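CDA peptide synthetase I (Streptomyces coelicolor, PDB 5DU9) is a peptide synthetase, represented here by its condensation domain, which holds (2S)-2-amino-N-butyl-propanamide in a pocket. Local coordinates at residues Gly116-Trp121 and Phe143-Gly148; Arg124-Pro129 and Pro241-Leu246; Arg66-Glu71 and Tyr76-Pro81. The protein carries 1 engineered substitution. All blocks are in the same frame, centred on the assembly; numbering follows the deposited sequence.

Contact 1. Residues Gly116-Trp121 and Phe143-Gly148; sequences GEAQRW and FTLGGG
Phe143 and Trp121 form the aromatic part of this contact. They make an offset edge-to-face pair in which the edge of the Phe143 ring is directed at the face of the Trp121 indole. The centroids of the Phe143 ring and the Trp121 five-membered ring lie 5.5 Å apart, with the planes at 77°. The closest approach is Phe143 CZ to Trp121 CE3, 3.7 Å; Phe143 CE1 also touches the Trp121 side chain. With CG anti to the backbone N (chi1 -163°), the Trp121 indole is carried across the edge of the phenyl ring, near CZ.

A CH-pi contact meets the same phenyl ring from another direction. Ala118 CB sits over the centre of the Phe143 ring, 4.0 Å from its centroid. Phe143 is thus held on one face by a methyl and at its far edge by an indole.

The remaining contact is apolar and looser. Leu145 CD2 reaches to 4.4 Å from Ala118 CB. The interface is purely nonpolar and largely buried.

Helix segment 116-121 and strand segment 143-146 run nearly antiparallel, at 161°, their axes 9.8 Å apart at closest approach. Ile106 of strand 103-107 and Tyr153 of strand 149-157 touch both aromatic side chains. Helix 114-126 therefore packs on the sheet as the middle element of the beta-alpha-beta unit formed by strand 103-107, this helix and strand 138-146.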
loop_
_atom_site.group_PDB
_atom_site.type_symbol
_atom_site.label_atom_id
_atom_site.label_comp_id
_atom_site.label_asym_id
_atom_site.label_seq_id
_atom_site.Cartn_x
_atom_site.Cartn_y
_atom_site.Cartn_z
ATOM N N GLY A 116 -14.240 17.671 0.426
ATOM C CA GLY A 116 -13.235 18.278 -0.427
ATOM C C GLY A 116 -12.167 19.014 0.362
ATOM O O GLY A 116 -10.978 18.932 0.048
ATOM N N GLU A 117 -12.585 19.738 1.393
ATOM C CA GLU A 117 -11.641 20.463 2.237
ATOM C C GLU A 117 -10.718 19.509 2.983
ATOM O O GLU A 117 -9.534 19.798 3.171
ATOM C CB GLU A 117 -12.382 21.350 3.238
ATOM C CG GLU A 117 -12.861 22.655 2.654
ATOM C CD GLU A 117 -11.722 23.513 2.137
ATOM O OE1 GLU A 117 -10.830 23.863 2.939
ATOM O OE2 GLU A 117 -11.711 23.824 0.928
ATOM N N ALA A 118 -11.265 18.379 3.417
ATOM C CA ALA A 118 -10.475 17.372 4.107
ATOM C C ALA A 118 -9.412 16.800 3.175
ATOM O O ALA A 118 -8.263 16.614 3.571
ATOM C CB ALA A 118 -11.370 16.267 4.637
ATOM N N GLN A 119 -9.799 16.529 1.930
ATOM C CA GLN A 119 -8.871 15.985 0.946
ATOM C C GLN A 119 -7.746 16.976 0.681
ATOM O O GLN A 119 -6.579 16.596 0.600
ATOM C CB GLN A 119 -9.597 15.650 -0.362
ATOM C CG GLN A 119 -8.694 15.046 -1.443
ATOM C CD GLN A 119 -8.191 13.654 -1.087
ATOM O OE1 GLN A 119 -8.976 12.760 -0.773
ATOM N NE2 GLN A 119 -6.878 13.469 -1.136
ATOM N N ARG A 120 -8.109 18.247 0.551
ATOM C CA ARG A 120 -7.134 19.304 0.323
ATOM C C ARG A 120 -6.150 19.385 1.489
ATOM O O ARG A 120 -4.952 19.581 1.286
ATOM C CB ARG A 120 -7.838 20.648 0.123
ATOM C CG ARG A 120 -6.891 21.804 -0.135
ATOM C CD ARG A 120 -7.639 23.075 -0.502
ATOM N NE ARG A 120 -6.747 24.230 -0.535
ATOM C CZ ARG A 120 -6.251 24.821 0.548
ATOM N NH1 ARG A 120 -6.555 24.364 1.756
ATOM N NH2 ARG A 120 -5.446 25.867 0.423
ATOM N N TRP A 121 -6.657 19.221 2.707
ATOM C CA TRP A 121 -5.809 19.258 3.896
ATOM C C TRP A 121 -4.818 18.101 3.894
ATOM O O TRP A 121 -3.633 18.281 4.188
ATOM C CB TRP A 121 -6.659 19.209 5.171
ATOM C CG TRP A 121 -5.908 19.633 6.398
ATOM C CD1 TRP A 121 -5.947 20.858 6.997
ATOM C CD2 TRP A 121 -5.001 18.838 7.170
ATOM N NE1 TRP A 121 -5.122 20.875 8.096
ATOM C CE2 TRP A 121 -4.527 19.649 8.221
ATOM C CE3 TRP A 121 -4.540 17.521 7.074
ATOM C CZ2 TRP A 121 -3.622 19.183 9.171
ATOM C CZ3 TRP A 121 -3.638 17.066 8.016
ATOM C CH2 TRP A 121 -3.189 17.895 9.050
ATOM N N PHE A 143 -11.081 14.703 11.323
ATOM C CA PHE A 143 -11.984 15.677 10.726
ATOM C C PHE A 143 -13.417 15.410 11.166
ATOM O O PHE A 143 -13.854 14.261 11.187
ATOM C CB PHE A 143 -11.904 15.635 9.201
ATOM C CG PHE A 143 -10.558 15.992 8.647
ATOM C CD1 PHE A 143 -10.253 17.305 8.326
ATOM C CD2 PHE A 143 -9.599 15.015 8.434
ATOM C CE1 PHE A 143 -9.017 17.635 7.809
ATOM C CE2 PHE A 143 -8.361 15.343 7.917
ATOM C CZ PHE A 143 -8.073 16.654 7.603
ATOM N N THR A 144 -14.132 16.471 11.526
ATOM C CA THR A 144 -15.580 16.410 11.687
ATOM C C THR A 144 -16.201 16.920 10.391
ATOM O O THR A 144 -15.877 18.019 9.940
ATOM C CB THR A 144 -16.067 17.246 12.884
ATOM O OG1 THR A 144 -15.435 16.785 14.085
ATOM C CG2 THR A 144 -17.581 17.141 13.039
ATOM N N LEU A 145 -17.088 16.128 9.793
ATOM C CA LEU A 145 -17.613 16.437 8.460
ATOM C C LEU A 145 -19.072 16.876 8.427
ATOM O O LEU A 145 -19.592 17.216 7.363
ATOM C CB LEU A 145 -17.460 15.220 7.553
ATOM C CG LEU A 145 -16.041 14.691 7.357
ATOM C CD1 LEU A 145 -16.063 13.531 6.375
ATOM C CD2 LEU A 145 -15.100 15.786 6.879
ATOM N N GLY A 146 -19.737 16.862 9.574
ATOM C CA GLY A 146 -21.159 17.161 9.602
ATOM C C GLY A 146 -21.973 15.897 9.392
ATOM O O GLY A 146 -21.485 14.923 8.817
ATOM N N GLY A 147 -23.218 15.911 9.856
ATOM C CA GLY A 147 -24.027 14.708 9.872
ATOM C C GLY A 147 -23.481 13.706 10.873
ATOM O O GLY A 147 -23.881 12.543 10.882
ATOM N N GLY A 148 -22.560 14.163 11.719
ATOM C CA GLY A 148 -21.932 13.311 12.709
ATOM C C GLY A 148 -20.793 12.483 12.141
ATOM O O GLY A 148 -20.104 11.784 12.882
#

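Contact 2. Residues Arg124-Pro129 and Pro241-Leu246; sequences RDRATP and PTVRSL
Arg126 reaches across to the carbonyl of Pro241. Its NH1 donates to Pro241 O at 3.0 Å. The bond is nearly straight, 167° at the hydrogen. The donor lies in the carbonyl plane, and the oxygen lies in the guanidinium plane. NH2 of Arg126 adds a weak second bond to the same Pro241 O, at 3.5 Å. Both terminal nitrogens thus hold it, unequally.

A water extends the link to the strand. It accepts from Val243 N at 2.9 Å and, weakly, from Arg126 NH2 at 3.2 Å. This satisfies the Val243 amide. Val243 O accepts from Arg244 NH1 at 2.9 Å, with the donor above the carbonyl plane. The Arg126 chain bends at chi3 (80°), which turns the guanidinium toward Pro241 O and the water. NH2 also has a long, weak ion pair with Asp123.

The guanidinium also touches carbon: Pro241 CD lies 3.8 Å from Arg126 NH1, and Val243 CG2 lies 4.1 Å from Arg126 NH2.

Ser386 touches both Arg126 and Pro241. The bound (2S)-2-amino-N-butyl-propanamide is about 9 Å from the Pro241 side chain. This polar bridge spans the two-lobed condensation-domain fold, from helix 114-126 to the start of strand 242-248, outermost in its sheet.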
loop_
_atom_site.group_PDB
_atom_site.type_symbol
_atom_site.label_atom_id
_atom_site.label_comp_id
_atom_site.label_asym_id
_atom_site.label_seq_id
_atom_site.Cartn_x
_atom_site.Cartn_y
_atom_site.Cartn_z
ATOM N N ARG A 124 -2.060 18.552 1.262
ATOM C CA ARG A 124 -1.059 19.520 1.683
ATOM C C ARG A 124 -0.167 18.937 2.781
ATOM O O ARG A 124 1.025 19.226 2.842
ATOM C CB ARG A 124 -1.737 20.806 2.151
ATOM C CG ARG A 124 -2.418 21.554 1.014
ATOM C CD ARG A 124 -3.300 22.684 1.511
ATOM N NE ARG A 124 -2.521 23.798 2.042
ATOM C CZ ARG A 124 -2.027 24.791 1.306
ATOM N NH1 ARG A 124 -2.218 24.820 -0.007
ATOM N NH2 ARG A 124 -1.332 25.761 1.885
ATOM N N ASP A 125 -0.738 18.102 3.640
ATOM C CA ASP A 125 0.059 17.445 4.667
ATOM C C ASP A 125 1.043 16.473 4.027
ATOM O O ASP A 125 2.220 16.434 4.391
ATOM C CB ASP A 125 -0.831 16.705 5.666
ATOM C CG ASP A 125 -0.032 16.068 6.788
ATOM O OD1 ASP A 125 0.240 16.762 7.789
ATOM O OD2 ASP A 125 0.342 14.884 6.656
ATOM N N ARG A 126 0.551 15.700 3.064
ATOM C CA ARG A 126 1.359 14.692 2.384
ATOM C C ARG A 126 2.533 15.326 1.642
ATOM O O ARG A 126 3.534 14.664 1.374
ATOM C CB ARG A 126 0.475 13.885 1.418
ATOM C CG ARG A 126 1.205 13.211 0.261
ATOM C CD ARG A 126 0.312 12.189 -0.447
ATOM N NE ARG A 126 -0.640 12.794 -1.386
ATOM C CZ ARG A 126 -0.603 12.659 -2.714
ATOM N NH1 ARG A 126 0.340 11.933 -3.310
ATOM N NH2 ARG A 126 -1.525 13.254 -3.460
ATOM N N ALA A 127 2.410 16.612 1.334
ATOM C CA ALA A 127 3.459 17.349 0.634
ATOM C C ALA A 127 4.515 17.903 1.595
ATOM O O ALA A 127 5.493 18.516 1.162
ATOM C CB ALA A 127 2.846 18.479 -0.177
ATOM N N THR A 128 4.313 17.688 2.891
ATOM C CA THR A 128 5.207 18.225 3.912
ATOM C C THR A 128 6.330 17.236 4.234
ATOM O O THR A 128 6.060 16.122 4.682
ATOM C CB THR A 128 4.437 18.553 5.210
ATOM O OG1 THR A 128 3.372 19.467 4.921
ATOM C CG2 THR A 128 5.362 19.172 6.248
ATOM N N PRO A 129 7.594 17.638 4.012
ATOM C CA PRO A 129 8.684 16.711 4.336
ATOM C C PRO A 129 8.771 16.397 5.827
ATOM O O PRO A 129 8.542 17.278 6.657
ATOM C CB PRO A 129 9.941 17.462 3.874
ATOM C CG PRO A 129 9.457 18.529 2.960
ATOM C CD PRO A 129 8.103 18.904 3.459
ATOM N N PRO A 241 2.510 10.536 -6.329
ATOM C CA PRO A 241 1.540 10.490 -7.426
ATOM C C PRO A 241 0.434 11.529 -7.347
ATOM O O PRO A 241 0.087 12.019 -6.269
ATOM C CB PRO A 241 0.939 9.090 -7.291
ATOM C CG PRO A 241 1.028 8.796 -5.831
ATOM C CD PRO A 241 2.326 9.415 -5.389
ATOM N N THR A 242 -0.094 11.868 -8.515
ATOM C CA THR A 242 -1.417 12.451 -8.619
ATOM C C THR A 242 -2.390 11.300 -8.465
ATOM O O THR A 242 -2.242 10.281 -9.135
ATOM C CB THR A 242 -1.631 13.161 -9.959
ATOM O OG1 THR A 242 -0.672 14.216 -10.099
ATOM C CG2 THR A 242 -3.037 13.736 -10.048
ATOM N N VAL A 243 -3.368 11.450 -7.579
ATOM C CA VAL A 243 -4.261 10.348 -7.241
ATOM C C VAL A 243 -5.683 10.662 -7.673
ATOM O O VAL A 243 -6.234 11.711 -7.327
ATOM C CB VAL A 243 -4.234 10.046 -5.726
ATOM C CG1 VAL A 243 -5.122 8.855 -5.394
ATOM C CG2 VAL A 243 -2.808 9.788 -5.259
ATOM N N ARG A 244 -6.266 9.753 -8.451
ATOM C CA ARG A 244 -7.668 9.856 -8.823
ATOM C C ARG A 244 -8.383 8.595 -8.380
ATOM O O ARG A 244 -7.943 7.475 -8.657
ATOM C CB ARG A 244 -7.826 10.084 -10.328
ATOM C CG ARG A 244 -7.401 11.478 -10.783
ATOM C CD ARG A 244 -8.288 12.570 -10.183
ATOM N NE ARG A 244 -7.870 13.912 -10.588
ATOM C CZ ARG A 244 -6.992 14.665 -9.929
ATOM N NH1 ARG A 244 -6.416 14.223 -8.816
ATOM N NH2 ARG A 244 -6.688 15.874 -10.387
ATOM N N SER A 245 -9.490 8.795 -7.676
ATOM C CA SER A 245 -10.189 7.702 -7.020
ATOM C C SER A 245 -11.583 7.527 -7.609
ATOM O O SER A 245 -12.292 8.503 -7.850
ATOM C CB SER A 245 -10.267 7.964 -5.514
ATOM O OG SER A 245 -10.826 6.855 -4.835
ATOM N N LEU A 246 -11.960 6.275 -7.843
ATOM C CA LEU A 246 -13.265 5.946 -8.402
ATOM C C LEU A 246 -13.956 4.935 -7.507
ATOM O O LEU A 246 -13.429 3.855 -7.269
ATOM C CB LEU A 246 -13.123 5.391 -9.821
ATOM C CG LEU A 246 -14.387 4.856 -10.497
ATOM C CD1 LEU A 246 -15.443 5.942 -10.612
ATOM C CD2 LEU A 246 -14.057 4.283 -11.862
HETATM O O HOH W 1 -3.476 13.855 -5.933
#

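Contact 3. Residues Arg66-Glu71 and Tyr76-Pro81; sequences RFLTDE and YRAYCP
Arg66-Thr69 and Tyr76-Tyr79 pair as the antiparallel strands of a beta hairpin, with Arg66-Ala78 and Leu68-Tyr76 as hydrogen-bonded pairs and Phe67-Arg77 as the non-hydrogen-bonded pair between them. Four backbone bonds join the strands. Tyr76 N to Leu68 O is the shortest, at 2.8 Å.

Leu68, Tyr76, Arg66 and Ala78 share one face. Leu68 CB lies over the Tyr76 ring, 4.1 Å from its centroid, in a CH-pi contact. Leu68 CD1 comes to 3.5 Å from Tyr76 OH. Tyr76 CG lies between the backbone N and the carbonyl carbon (chi1 65°), which swings the ring across toward Leu68. A water donates to Thr69 O at 3.0 Å; its very close approach to Tyr76 OH is doubtful in detail.

Ala78 CB continues this face, 4.1 Å from Leu68 CD1. The extended Arg66 chain runs past Ala78 to Cys80, with Arg66 NE 3.8 Å from Cys80 SG. Leu68 CD1 lies over one face of the Arg66 guanidinium, offset toward its rim.

On the other face, Arg77 CG stands over the Phe67 ring, 4.3 Å from its centroid. The planes of the ring and the guanidinium are 70° apart.

The chemistry is divided. Arginine methylenes supply nonpolar cover within the hairpin. Their charged ends find partners outside the paired residues: Arg66 NH1 bonds Asp133 O, and Arg77 NH1 makes a salt bridge with Glu61 and a hydrogen bond with the adjoining Ser65 OG.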
loop_
_atom_site.group_PDB
_atom_site.type_symbol
_atom_site.label_atom_id
_atom_site.label_comp_id
_atom_site.label_asym_id
_atom_site.label_seq_id
_atom_site.Cartn_x
_atom_site.Cartn_y
_atom_site.Cartn_z
ATOM N N ARG A 66 13.285 7.066 15.067
ATOM C CA ARG A 66 13.952 7.965 14.140
ATOM C C ARG A 66 15.107 7.217 13.497
ATOM O O ARG A 66 15.434 6.100 13.907
ATOM C CB ARG A 66 14.446 9.218 14.850
ATOM C CG ARG A 66 15.485 8.967 15.925
ATOM C CD ARG A 66 15.745 10.257 16.661
ATOM N NE ARG A 66 16.911 10.205 17.532
ATOM C CZ ARG A 66 17.734 11.229 17.742
ATOM N NH1 ARG A 66 17.534 12.391 17.132
ATOM N NH2 ARG A 66 18.768 11.091 18.559
ATOM N N PHE A 67 15.722 7.833 12.495
ATOM C CA PHE A 67 16.792 7.195 11.746
ATOM C C PHE A 67 18.015 8.094 11.683
ATOM O O PHE A 67 17.930 9.264 11.308
ATOM C CB PHE A 67 16.299 6.828 10.349
ATOM C CG PHE A 67 15.157 5.859 10.370
ATOM C CD1 PHE A 67 13.864 6.298 10.617
ATOM C CD2 PHE A 67 15.377 4.503 10.191
ATOM C CE1 PHE A 67 12.815 5.407 10.669
ATOM C CE2 PHE A 67 14.330 3.606 10.239
ATOM C CZ PHE A 67 13.047 4.058 10.475
ATOM N N LEU A 68 19.149 7.523 12.073
ATOM C CA LEU A 68 20.408 8.246 12.165
ATOM C C LEU A 68 21.472 7.505 11.370
ATOM O O LEU A 68 21.250 6.377 10.935
ATOM C CB LEU A 68 20.832 8.386 13.628
ATOM C CG LEU A 68 19.778 8.968 14.575
ATOM C CD1 LEU A 68 20.176 8.733 16.023
ATOM C CD2 LEU A 68 19.582 10.451 14.311
ATOM N N THR A 69 22.622 8.142 11.176
ATOM C CA THR A 69 23.752 7.516 10.499
ATOM C C THR A 69 24.911 7.342 11.469
ATOM O O THR A 69 25.130 8.188 12.338
ATOM C CB THR A 69 24.227 8.344 9.293
ATOM O OG1 THR A 69 24.470 9.694 9.705
ATOM C CG2 THR A 69 23.181 8.334 8.188
ATOM N N ASP A 70 25.654 6.249 11.324
ATOM C CA ASP A 70 26.807 6.009 12.185
ATOM C C ASP A 70 28.052 6.671 11.594
ATOM O O ASP A 70 27.962 7.433 10.632
ATOM C CB ASP A 70 27.030 4.505 12.406
ATOM C CG ASP A 70 27.291 3.738 11.121
ATOM O OD1 ASP A 70 27.767 4.328 10.129
ATOM O OD2 ASP A 70 27.029 2.515 11.114
ATOM N N GLU A 71 29.207 6.375 12.177
ATOM C CA GLU A 71 30.453 7.022 11.784
ATOM C C GLU A 71 30.882 6.625 10.371
ATOM O O GLU A 71 31.621 7.359 9.713
ATOM C CB GLU A 71 31.565 6.683 12.781
ATOM C CG GLU A 71 31.392 7.323 14.157
ATOM C CD GLU A 71 30.218 6.756 14.944
ATOM O OE1 GLU A 71 29.735 5.654 14.603
ATOM O OE2 GLU A 71 29.778 7.418 15.906
ATOM N N TYR A 76 20.882 3.603 10.905
ATOM C CA TYR A 76 20.309 2.737 11.926
ATOM C C TYR A 76 19.057 3.396 12.489
ATOM O O TYR A 76 18.830 4.589 12.286
ATOM C CB TYR A 76 21.320 2.433 13.040
ATOM C CG TYR A 76 21.766 3.615 13.882
ATOM C CD1 TYR A 76 21.046 4.007 15.004
ATOM C CD2 TYR A 76 22.929 4.309 13.577
ATOM C CE1 TYR A 76 21.463 5.073 15.788
ATOM C CE2 TYR A 76 23.356 5.376 14.358
ATOM C CZ TYR A 76 22.617 5.753 15.459
ATOM O OH TYR A 76 23.037 6.811 16.238
ATOM N N ARG A 77 18.238 2.604 13.174
ATOM C CA ARG A 77 17.004 3.096 13.765
ATOM C C ARG A 77 17.160 3.242 15.276
ATOM O O ARG A 77 17.706 2.360 15.938
ATOM C CB ARG A 77 15.844 2.152 13.433
ATOM C CG ARG A 77 14.502 2.593 13.994
ATOM C CD ARG A 77 13.392 1.637 13.586
ATOM N NE ARG A 77 13.609 0.291 14.111
ATOM C CZ ARG A 77 13.371 -0.071 15.368
ATOM N NH1 ARG A 77 12.920 0.814 16.250
ATOM N NH2 ARG A 77 13.599 -1.319 15.751
ATOM N N ALA A 78 16.683 4.367 15.804
ATOM C CA ALA A 78 16.735 4.649 17.234
ATOM C C ALA A 78 15.325 4.775 17.803
ATOM O O ALA A 78 14.471 5.440 17.221
ATOM C CB ALA A 78 17.527 5.918 17.494
ATOM N N TYR A 79 15.098 4.132 18.945
ATOM C CA TYR A 79 13.787 4.098 19.589
ATOM C C TYR A 79 13.647 5.226 20.609
ATOM O O TYR A 79 14.479 5.365 21.506
ATOM C CB TYR A 79 13.579 2.732 20.252
ATOM C CG TYR A 79 12.344 2.607 21.118
ATOM C CD1 TYR A 79 11.086 2.938 20.633
ATOM C CD2 TYR A 79 12.437 2.124 22.417
ATOM C CE1 TYR A 79 9.959 2.808 21.421
ATOM C CE2 TYR A 79 11.318 1.990 23.212
ATOM C CZ TYR A 79 10.081 2.331 22.711
ATOM O OH TYR A 79 8.966 2.197 23.506
ATOM N N CYS A 80 12.590 6.022 20.459
ATOM C CA CYS A 80 12.361 7.200 21.294
ATOM C C CYS A 80 10.938 7.238 21.850
ATOM O O CYS A 80 10.049 7.812 21.227
ATOM C CB CYS A 80 12.620 8.473 20.488
ATOM S SG CYS A 80 14.275 8.595 19.781
ATOM N N PRO A 81 10.717 6.632 23.029
ATOM C CA PRO A 81 9.382 6.669 23.642
ATOM C C PRO A 81 8.823 8.088 23.785
ATOM O O PRO A 81 9.602 9.037 23.844
ATOM C CB PRO A 81 9.616 6.045 25.020
ATOM C CG PRO A 81 10.776 5.149 24.837
ATOM C CD PRO A 81 11.653 5.793 23.796
HETATM O O HOH W 2 24.657 8.462 15.288
#

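Overall arrangement
Along the chain, contact 3 closes first, as a local hairpin of strands 65-69 and 75-79. Contacts 1 and 2 follow and interlock, because their segments alternate in sequence. Both use helix 114-126, and their centres are 16 Å apart. Contact 1 sets the helix against the six-stranded sheet through strand 138-146. Contact 2 links the same helix, through the Arg126 side chain, to the start of strand 242-248, an edge of the four-stranded sheet. Helix 114-126 thus touches elements of both sheets. Contact 3 stands apart, its centre 36 Å from that of contact 1 and 28 Å from that of contact 2. All three belong to the single condensation domain.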